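Local coordinates for protein 2-hydroxyisobutyryl-CoA synthetase (Aquincola tertiaricarbonis, PDB 6HDX) that belongs to the ANL superfamily of AMP-binding enzymes, as a CoA synthetase with a separate C-terminal domain, at residues P93-T98 with I338-G343; M281-N286 with Y327-R332. All blocks are in the same frame, centred on the assembly; numbering follows the deposited sequence.

Interaction 1. Residues P93-T98 with I338-G343; sequences PVVKKT and IRLLSG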
loop_
_atom_site.group_PDB
_atom_site.type_symbol
_atom_site.label_atom_id
_atom_site.label_comp_id
_atom_site.label_asym_id
_atom_site.label_seq_id
_atom_site.Cartn_x
_atom_site.Cartn_y
_atom_site.Cartn_z
ATOM N N PRO A 93 -24.352 -22.048 -15.837
ATOM C CA PRO A 93 -24.724 -20.636 -16.020
ATOM C C PRO A 93 -23.579 -19.692 -15.651
ATOM O O PRO A 93 -22.815 -19.973 -14.729
ATOM C CB PRO A 93 -25.912 -20.461 -15.069
ATOM C CG PRO A 93 -25.670 -21.475 -13.983
ATOM C CD PRO A 93 -25.050 -22.649 -14.674
ATOM N N VAL A 94 -23.457 -18.580 -16.369
ATOM C CA VAL A 94 -22.422 -17.608 -16.042
ATOM C C VAL A 94 -22.781 -16.842 -14.776
ATOM O O VAL A 94 -23.958 -16.572 -14.511
ATOM C CB VAL A 94 -22.040 -16.641 -17.198
ATOM C CG1 VAL A 94 -21.426 -17.391 -18.371
ATOM C CG2 VAL A 94 -23.222 -15.767 -17.633
ATOM N N VAL A 95 -21.749 -16.477 -14.017
ATOM C CA VAL A 95 -21.865 -15.641 -12.833
ATOM C C VAL A 95 -21.702 -14.181 -13.297
ATOM O O VAL A 95 -20.771 -13.871 -14.032
ATOM C CB VAL A 95 -20.785 -15.994 -11.783
ATOM C CG1 VAL A 95 -20.823 -15.020 -10.602
ATOM C CG2 VAL A 95 -20.924 -17.432 -11.307
ATOM N N LYS A 96 -22.586 -13.295 -12.839
ATOM C CA LYS A 96 -22.479 -11.863 -13.104
ATOM C C LYS A 96 -22.007 -11.166 -11.827
ATOM O O LYS A 96 -22.238 -11.677 -10.729
ATOM C CB LYS A 96 -23.812 -11.292 -13.607
ATOM C CG LYS A 96 -24.123 -11.740 -15.034
ATOM C CD LYS A 96 -25.530 -11.412 -15.464
ATOM C CE LYS A 96 -25.790 -11.908 -16.866
ATOM N NZ LYS A 96 -27.202 -11.692 -17.283
ATOM N N LYS A 97 -21.304 -10.032 -11.974
ATOM C CA LYS A 97 -20.828 -9.187 -10.871
ATOM C C LYS A 97 -22.033 -8.775 -9.959
ATOM O O LYS A 97 -21.906 -8.761 -8.733
ATOM C CB LYS A 97 -20.122 -7.937 -11.441
ATOM C CG LYS A 97 -18.603 -7.925 -11.250
ATOM C CD LYS A 97 -17.826 -8.247 -12.522
ATOM C CE LYS A 97 -17.645 -7.054 -13.427
ATOM N NZ LYS A 97 -18.179 -7.334 -14.786
ATOM N N THR A 98 -23.206 -8.503 -10.564
ATOM C CA THR A 98 -24.449 -8.192 -9.843
ATOM C C THR A 98 -24.876 -9.362 -8.938
ATOM O O THR A 98 -25.426 -9.093 -7.871
ATOM C CB THR A 98 -25.599 -7.858 -10.806
ATOM O OG1 THR A 98 -25.810 -8.957 -11.691
ATOM C CG2 THR A 98 -25.364 -6.590 -11.596
ATOM N N ILE A 338 -16.557 -19.414 -10.945
ATOM C CA ILE A 338 -16.846 -20.426 -11.947
ATOM C C ILE A 338 -17.714 -19.794 -13.021
ATOM O O ILE A 338 -18.889 -19.487 -12.787
ATOM C CB ILE A 338 -17.437 -21.743 -11.350
ATOM C CG1 ILE A 338 -16.588 -22.233 -10.166
ATOM C CG2 ILE A 338 -17.530 -22.819 -12.437
ATOM C CD1 ILE A 338 -17.247 -23.251 -9.297
ATOM N N ARG A 339 -17.122 -19.631 -14.204
ATOM C CA ARG A 339 -17.731 -18.998 -15.369
ATOM C C ARG A 339 -18.154 -17.575 -15.014
ATOM O O ARG A 339 -19.300 -17.192 -15.249
ATOM C CB ARG A 339 -18.899 -19.811 -16.001
ATOM C CG ARG A 339 -18.595 -21.265 -16.294
ATOM C CD ARG A 339 -18.581 -21.550 -17.791
ATOM N NE ARG A 339 -19.890 -21.351 -18.391
ATOM C CZ ARG A 339 -20.100 -20.915 -19.625
ATOM N NH1 ARG A 339 -19.075 -20.651 -20.427
ATOM N NH2 ARG A 339 -21.335 -20.747 -20.071
ATOM N N LEU A 340 -17.231 -16.791 -14.426
ATOM C CA LEU A 340 -17.506 -15.376 -14.180
ATOM C C LEU A 340 -17.434 -14.621 -15.541
ATOM O O LEU A 340 -16.437 -14.711 -16.277
ATOM C CB LEU A 340 -16.547 -14.738 -13.142
ATOM C CG LEU A 340 -16.664 -13.194 -12.939
ATOM C CD1 LEU A 340 -18.019 -12.807 -12.328
ATOM C CD2 LEU A 340 -15.553 -12.671 -12.047
ATOM N N LEU A 341 -18.533 -13.923 -15.868
ATOM C CA LEU A 341 -18.679 -13.115 -17.066
ATOM C C LEU A 341 -17.925 -11.787 -16.864
ATOM O O LEU A 341 -18.249 -11.028 -15.960
ATOM C CB LEU A 341 -20.179 -12.856 -17.333
ATOM C CG LEU A 341 -20.535 -11.842 -18.445
ATOM C CD1 LEU A 341 -20.045 -12.318 -19.814
ATOM C CD2 LEU A 341 -22.032 -11.579 -18.470
ATOM N N SER A 342 -16.911 -11.526 -17.691
ATOM C CA SER A 342 -16.126 -10.299 -17.573
ATOM C C SER A 342 -16.876 -9.077 -18.073
ATOM O O SER A 342 -16.686 -8.007 -17.518
ATOM C CB SER A 342 -14.798 -10.423 -18.314
ATOM O OG SER A 342 -15.013 -10.409 -19.716
ATOM N N GLY A 343 -17.663 -9.245 -19.139
ATOM C CA GLY A 343 -18.377 -8.161 -19.805
ATOM C C GLY A 343 -17.450 -7.340 -20.700
ATOM O O GLY A 343 -17.810 -6.242 -21.129
HETATM O O HOH W 1 -21.314 -20.801 -12.472
HETATM O O HOH W 2 -20.416 -9.753 -14.926
#

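Interaction 2. Residues M281-N286 with Y327-R332; sequences MSPFMN and YTHLER. With HIU ((2R)-3-hydroxy-2-methylpropanoic acid), chain C; 8LH ([[(2~{R},3~{S},4~{R},5~{R})-5-(6-aminopurin-9-yl)-3,4-bis(oxidanyl)oxolan-2-yl]methoxy-oxidanyl-phosphoryl] (2~{R})-2-methyl-3-oxidanyl-propanoate), chain B.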
loop_
_atom_site.group_PDB
_atom_site.type_symbol
_atom_site.label_atom_id
_atom_site.label_comp_id
_atom_site.label_asym_id
_atom_site.label_seq_id
_atom_site.Cartn_x
_atom_site.Cartn_y
_atom_site.Cartn_z
ATOM N N MET A 281 -10.884 -12.436 -10.293
ATOM C CA MET A 281 -10.099 -13.497 -10.918
ATOM C C MET A 281 -8.629 -13.530 -10.506
ATOM O O MET A 281 -7.833 -14.096 -11.254
ATOM C CB MET A 281 -10.223 -13.445 -12.460
ATOM C CG MET A 281 -11.629 -13.702 -12.996
ATOM S SD MET A 281 -12.589 -15.042 -12.237
ATOM C CE MET A 281 -11.501 -16.477 -12.479
ATOM N N SER A 282 -8.243 -12.959 -9.340
ATOM C CA SER A 282 -6.838 -13.087 -8.906
ATOM C C SER A 282 -6.549 -14.595 -8.734
ATOM O O SER A 282 -7.407 -15.284 -8.190
ATOM C CB SER A 282 -6.577 -12.365 -7.591
ATOM O OG SER A 282 -6.824 -10.979 -7.718
ATOM N N PRO A 283 -5.428 -15.175 -9.235
ATOM C CA PRO A 283 -4.289 -14.558 -9.961
ATOM C C PRO A 283 -4.702 -13.977 -11.325
ATOM O O PRO A 283 -4.929 -14.714 -12.277
ATOM C CB PRO A 283 -3.291 -15.724 -10.092
ATOM C CG PRO A 283 -4.146 -16.976 -10.044
ATOM C CD PRO A 283 -5.257 -16.636 -9.088
ATOM N N PHE A 284 -4.821 -12.646 -11.403
ATOM C CA PHE A 284 -5.299 -11.901 -12.578
ATOM C C PHE A 284 -4.310 -11.869 -13.739
ATOM O O PHE A 284 -4.693 -11.479 -14.840
ATOM C CB PHE A 284 -5.724 -10.471 -12.181
ATOM C CG PHE A 284 -4.621 -9.704 -11.507
ATOM C CD1 PHE A 284 -3.599 -9.121 -12.254
ATOM C CD2 PHE A 284 -4.577 -9.590 -10.115
ATOM C CE1 PHE A 284 -2.550 -8.450 -11.626
ATOM C CE2 PHE A 284 -3.547 -8.880 -9.496
ATOM C CZ PHE A 284 -2.542 -8.322 -10.255
ATOM N N MET A 285 -3.039 -12.261 -13.500
ATOM C CA MET A 285 -2.043 -12.358 -14.582
ATOM C C MET A 285 -2.303 -13.643 -15.430
ATOM O O MET A 285 -1.512 -13.962 -16.313
ATOM C CB MET A 285 -0.601 -12.311 -14.016
ATOM C CG MET A 285 -0.229 -10.959 -13.415
ATOM S SD MET A 285 1.467 -10.917 -12.776
ATOM C CE MET A 285 2.368 -10.748 -14.291
ATOM N N ASN A 286 -3.451 -14.339 -15.205
ATOM C CA ASN A 286 -3.860 -15.549 -15.965
ATOM C C ASN A 286 -3.963 -15.289 -17.490
ATOM O O ASN A 286 -3.996 -16.217 -18.297
ATOM C CB ASN A 286 -5.164 -16.130 -15.390
ATOM C CG ASN A 286 -6.361 -15.280 -15.691
ATOM O OD1 ASN A 286 -6.534 -14.214 -15.127
ATOM N ND2 ASN A 286 -7.164 -15.686 -16.651
ATOM N N TYR A 327 -14.389 -16.523 -17.191
ATOM C CA TYR A 327 -13.268 -17.109 -16.467
ATOM C C TYR A 327 -13.643 -18.047 -15.337
ATOM O O TYR A 327 -14.608 -17.788 -14.615
ATOM C CB TYR A 327 -12.372 -16.000 -15.896
ATOM C CG TYR A 327 -11.850 -14.950 -16.854
ATOM C CD1 TYR A 327 -10.760 -15.214 -17.684
ATOM C CD2 TYR A 327 -12.336 -13.644 -16.819
ATOM C CE1 TYR A 327 -10.189 -14.212 -18.473
ATOM C CE2 TYR A 327 -11.765 -12.632 -17.592
ATOM C CZ TYR A 327 -10.698 -12.924 -18.424
ATOM O OH TYR A 327 -10.158 -11.938 -19.205
ATOM N N THR A 328 -12.815 -19.110 -15.152
ATOM C CA THR A 328 -12.952 -20.086 -14.074
ATOM C C THR A 328 -11.629 -20.355 -13.354
ATOM O O THR A 328 -10.655 -20.750 -13.995
ATOM C CB THR A 328 -13.599 -21.403 -14.558
ATOM O OG1 THR A 328 -14.884 -21.128 -15.125
ATOM C CG2 THR A 328 -13.736 -22.440 -13.418
ATOM N N HIS A 329 -11.630 -20.219 -12.010
ATOM C CA HIS A 329 -10.487 -20.556 -11.154
ATOM C C HIS A 329 -10.249 -22.065 -11.149
ATOM O O HIS A 329 -11.190 -22.845 -10.924
ATOM C CB HIS A 329 -10.729 -20.111 -9.679
ATOM C CG HIS A 329 -10.483 -18.653 -9.429
ATOM N ND1 HIS A 329 -11.472 -17.829 -8.912
ATOM C CD2 HIS A 329 -9.369 -17.917 -9.641
ATOM C CE1 HIS A 329 -10.925 -16.633 -8.819
ATOM N NE2 HIS A 329 -9.670 -16.631 -9.280
ATOM N N LEU A 330 -8.987 -22.482 -11.334
ATOM C CA LEU A 330 -8.641 -23.907 -11.219
ATOM C C LEU A 330 -7.829 -24.212 -9.931
ATOM O O LEU A 330 -7.652 -25.374 -9.572
ATOM C CB LEU A 330 -7.896 -24.400 -12.477
ATOM C CG LEU A 330 -8.625 -24.270 -13.834
ATOM C CD1 LEU A 330 -7.826 -24.932 -14.919
ATOM C CD2 LEU A 330 -10.015 -24.918 -13.795
ATOM N N GLU A 331 -7.330 -23.169 -9.249
ATOM C CA GLU A 331 -6.469 -23.303 -8.075
ATOM C C GLU A 331 -6.865 -22.404 -6.914
ATOM O O GLU A 331 -5.988 -21.856 -6.229
ATOM C CB GLU A 331 -4.997 -23.086 -8.479
ATOM C CG GLU A 331 -4.456 -24.194 -9.382
ATOM C CD GLU A 331 -2.991 -24.114 -9.754
ATOM O OE1 GLU A 331 -2.362 -23.055 -9.538
ATOM O OE2 GLU A 331 -2.474 -25.121 -10.279
ATOM N N ARG A 332 -8.179 -22.258 -6.665
ATOM C CA ARG A 332 -8.679 -21.434 -5.546
ATOM C C ARG A 332 -9.785 -22.110 -4.740
ATOM O O ARG A 332 -10.707 -22.692 -5.314
ATOM C CB ARG A 332 -9.117 -20.029 -6.027
ATOM C CG ARG A 332 -7.946 -19.093 -6.342
ATOM C CD ARG A 332 -8.298 -17.616 -6.343
ATOM N NE ARG A 332 -8.907 -17.137 -5.095
ATOM C CZ ARG A 332 -9.353 -15.900 -4.909
ATOM N NH1 ARG A 332 -9.248 -14.994 -5.876
ATOM N NH2 ARG A 332 -9.923 -15.562 -3.761
HETATM O O1 HIU C . -6.784 -7.162 -14.023
HETATM C C1 HIU C . -7.123 -6.229 -13.091
HETATM O O2 HIU C . -7.592 -5.130 -13.383
HETATM C C2 HIU C . -6.711 -6.592 -11.639
HETATM C C3 HIU C . -7.485 -5.857 -10.528
HETATM C C4 HIU C . -5.263 -6.214 -11.502
HETATM O O3 HIU C . -5.049 -4.948 -12.099
HETATM C C1 8LH B . -8.118 -4.527 -18.702
HETATM C C2 8LH B . -6.900 -5.065 -18.517
HETATM C C3 8LH B . -6.074 -5.202 -19.587
HETATM C C4 8LH B . -7.908 -4.964 -16.595
HETATM N N1 8LH B . -6.467 -4.881 -20.828
HETATM N N2 8LH B . -8.526 -4.114 -19.923
HETATM O O1 8LH B . -5.437 -5.060 -12.547
HETATM C C5 8LH B . -6.039 -6.317 -12.760
HETATM C C6 8LH B . -7.262 -6.401 -11.833
HETATM C C7 8LH B . -6.861 -6.326 -10.348
HETATM C C8 8LH B . -8.307 -5.310 -12.172
HETATM O O2 8LH B . -8.007 -4.286 -12.792
HETATM O O3 8LH B . -9.568 -5.602 -11.742
HETATM P P1 8LH B . -10.746 -4.545 -11.772
HETATM O O4 8LH B . -10.118 -3.322 -11.019
HETATM O O5 8LH B . -12.002 -5.047 -11.207
HETATM O O6 8LH B . -10.993 -4.189 -13.311
HETATM C C9 8LH B . -11.201 -5.248 -14.245
HETATM C C10 8LH B . -11.522 -4.619 -15.575
HETATM O O7 8LH B . -10.433 -3.725 -15.932
HETATM C C11 8LH B . -11.522 -5.675 -16.608
HETATM O O8 8LH B . -12.808 -6.321 -16.672
HETATM C C12 8LH B . -11.214 -4.836 -17.873
HETATM O O9 8LH B . -12.387 -4.036 -18.325
HETATM C C13 8LH B . -10.139 -3.907 -17.343
HETATM N N3 8LH B . -8.735 -4.463 -17.519
HETATM N N4 8LH B . -6.779 -5.319 -17.206
HETATM C C14 8LH B . -7.720 -4.302 -21.035
HETATM N N5 8LH B . -4.849 -5.680 -19.404
#

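Interaction 1. Residues P93-T98 with I338-G343
Val95 docks its backbone on Leu340 in a single parallel bridge. Val95 N gives a hydrogen bond of 2.8 Å to Arg339 O, and Val95 O receives Leu341 N at 2.9 Å, nearly straight at 175°. A branched valine suits this extended chain: Val95 CG1, anti to the backbone N (chi1 174°), meets Leu340 CD1 at 4.0 Å, while CG2 rests on Ile338 O. Val94 lays CG1 over one face of the Arg339 guanidinium, off centre toward its rim, 3.8 Å from NH2. Lys96 lends its aliphatic chain, CG lying alongside Leu341 CD2. Lys97, bent at chi2, chi3 and chi4, brings NZ 3.2 Å from Ser342 O, from above the carbonyl plane. Waters close both ends, one joining Pro93 O and Ile338 O, the other Lys97 N and Leu341 O. Further out, Arg339 is positioned by a salt bridge to Glu307 and bonds to Met314 O and Val92 O. With Leu340 it faces Tyr327 in a G1 bulge, whose first position demands the positive phi (58°) that Arg339 adopts in place of the usual glycine. The linker between helices 85-91 and 97-106 thus lies against strand 340-347, with helix 66-74 touching Pro93, Val95 and Ile338.

Interaction 2. Residues M281-N286 with Y327-R332
Ser282 O accepts two hydrogen bonds from opposite faces of its carbonyl plane. Arg332 NH1 lies 3.0 Å from Ser282 O, which is close to the guanidinium plane, whereas His329 NE2 is 2.9 Å from the same Ser282 O, well above the carbonyl plane, in a more bent bond (130°). Both donors are held from behind: Arg332 NE pairs with Asp143, and His329 ND1 accepts from Met337 N, consistent with a proton on NE2. Met281 CE sits over the centre of the His329 ring in a CH-pi contact, 3.6 Å from its centroid, and Arg332 CD lies across the opposite face, nearer the rim. The loop 281-286, which follows the last strand of the parallel sheet, here meets strand 322-329 of the antiparallel sheet in the AMP-binding fold. A flexible, unbranched methionine suits this join; bends at chi2 (-43°) and chi3 (-57°) carry Met281 CE to 3.6 Å from Tyr327 CB. A cis peptide precedes Pro283, whose compact ring approaches His329 and Arg332 through CD and touches helix 141-157. Phe284 turns one face to a site where HIU and the acyl end of 8LH overlap as alternatives, with Phe284 CD1 3.4 Å from HIU C4.

How the interactions relate
Interactions 1 and 2, with centres about 13 Å apart, meet through the neighbouring antiparallel strands 322-329 and 340-347. Leu340 N lies 2.8 Å from Tyr327 O, a probable hydrogen bond. Arg339 N is equally close to Thr328 OG1, and Leu340 CD2 packs 3.8 Å from Met281 SD. The two strands therefore form a shared layer, with the 93-98 linker on one partner and the 281-286 loop on the other. Both contacts also approach the ligand pocket: the Ser342 side chain is about 5 Å from 8LH at nearest atoms, and Phe284 faces the acyl end of 8LH, which shares its place with HIU. Asp344, bonded to Ser342 OG through its backbone N, itself hydrogen-bonds 8LH.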